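Local coordinates for protein PreproPTTH (Bombyx mori, PDB 5AOQ) that acts as the prothoracicotropic neurohormone, a cystine-knot peptide that binds the receptor tyrosine kinase Torso and is linked to the timing of metamorphosis, at residues I23-L26 with P32-I35. The protein carries 1 engineered substitution. Sequence-based numbering, arbitrary orientation.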
# COMPACT_ATOMS: atom_id res chain seq x y z
N ILE D 23 9.34 5.37 -15.33
CA ILE D 23 8.95 5.37 -13.93
C ILE D 23 7.93 6.47 -13.67
O ILE D 23 8.08 7.59 -14.15
CB ILE D 23 10.17 5.56 -13.00
CG1 ILE D 23 11.20 4.47 -13.26
CG2 ILE D 23 9.72 5.57 -11.54
CD1 ILE D 23 12.48 4.61 -12.46
N GLU D 24 6.91 6.13 -12.90
CA GLU D 24 5.90 7.09 -12.48
C GLU D 24 6.07 7.37 -10.99
O GLU D 24 6.01 6.46 -10.16
CB GLU D 24 4.50 6.56 -12.77
CG GLU D 24 3.40 7.60 -12.67
CD GLU D 24 2.03 7.03 -13.01
OE1 GLU D 24 1.96 5.86 -13.43
OE2 GLU D 24 1.03 7.77 -12.86
N ASP D 25 6.30 8.64 -10.66
CA ASP D 25 6.63 9.04 -9.29
C ASP D 25 5.42 9.03 -8.36
O ASP D 25 5.49 8.50 -7.25
CB ASP D 25 7.25 10.44 -9.29
CG ASP D 25 7.92 10.77 -7.97
OD1 ASP D 25 7.22 11.25 -7.05
OD2 ASP D 25 9.15 10.55 -7.85
N LEU D 26 4.32 9.65 -8.80
CA LEU D 26 3.09 9.73 -8.01
C LEU D 26 3.32 10.42 -6.66
O LEU D 26 2.47 10.34 -5.77
CB LEU D 26 2.50 8.34 -7.78
CG LEU D 26 1.99 7.58 -9.00
CD1 LEU D 26 1.59 6.17 -8.61
CD2 LEU D 26 0.82 8.31 -9.64
N PRO D 32 2.77 3.02 -2.73
CA PRO D 32 3.65 2.61 -3.83
C PRO D 32 4.13 3.83 -4.59
O PRO D 32 3.46 4.28 -5.52
CB PRO D 32 2.75 1.72 -4.69
CG PRO D 32 1.39 2.30 -4.49
CD PRO D 32 1.35 2.79 -3.06
N ARG D 33 5.27 4.39 -4.20
CA ARG D 33 5.76 5.62 -4.80
C ARG D 33 6.13 5.39 -6.26
O ARG D 33 5.40 5.79 -7.16
CB ARG D 33 6.96 6.16 -4.03
CG ARG D 33 7.50 7.47 -4.58
CD ARG D 33 8.60 8.04 -3.70
NE ARG D 33 9.13 9.29 -4.23
CZ ARG D 33 10.02 10.06 -3.59
NH1 ARG D 33 10.48 9.70 -2.40
NH2 ARG D 33 10.44 11.18 -4.16
N PHE D 34 7.25 4.71 -6.48
CA PHE D 34 7.73 4.48 -7.83
C PHE D 34 6.93 3.37 -8.52
O PHE D 34 6.87 2.24 -8.04
CB PHE D 34 9.21 4.10 -7.81
CG PHE D 34 10.08 5.13 -7.14
CD1 PHE D 34 10.52 6.24 -7.84
CD2 PHE D 34 10.45 4.98 -5.81
CE1 PHE D 34 11.33 7.18 -7.23
CE2 PHE D 34 11.25 5.92 -5.20
CZ PHE D 34 11.69 7.02 -5.90
N ILE D 35 6.31 3.71 -9.65
CA ILE D 35 5.54 2.76 -10.43
C ILE D 35 6.23 2.46 -11.76
O ILE D 35 6.75 3.36 -12.41
CB ILE D 35 4.10 3.28 -10.70
CG1 ILE D 35 3.13 2.80 -9.62
CG2 ILE D 35 3.57 2.82 -12.07
CD1 ILE D 35 3.60 3.04 -8.21
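Glu24 and Ile35 form the last rung of an antiparallel beta hairpin, strands 20-24 and 35-39 of this cystine-knot hormone, just before the chain opens into the connecting loop. They are a hydrogen-bonded pair: Glu24 N reaches Ile35 O and Ile35 N returns to Glu24 O, each at 2.8 Å, the first nearly straight at 168°. Two CA-H...O contacts flank the pair, the shorter from Ile23 CA to Ile35 O at 3.3 Å.

Apolar contacts lie on both faces. Beside Glu24, Leu26 CD1 meets Ile35 CD1 at 3.7 Å; Leu26 packs on Ile63 and Ile35 on Ile61, both of strand 55-65. Glu24 OE2, carried out on an extended chain, is hydrogen-bonded to His90 NE2. On the other face Ile23 CG2 meets the edge of the Phe34 ring at CD1, 3.8 Å away. That ring also stacks on His202 of the Torso chain, so this face belongs to the receptor interface.

The charged contact is looser. Asp25 and Arg33 run side by side, their carboxylate and guanidinium planes 80° apart, in a long salt bridge. Arg33 CG lies over the rim of one Phe34 face, 4.0 Å above the ring plane. With an alanine here, Asp25 would probably lose this counter-charge and the Phe34 ring the methylene over its rim. Asp25 OD2 sits near the guanidinium plane, at its edge, 3.8 Å from Arg33 NE.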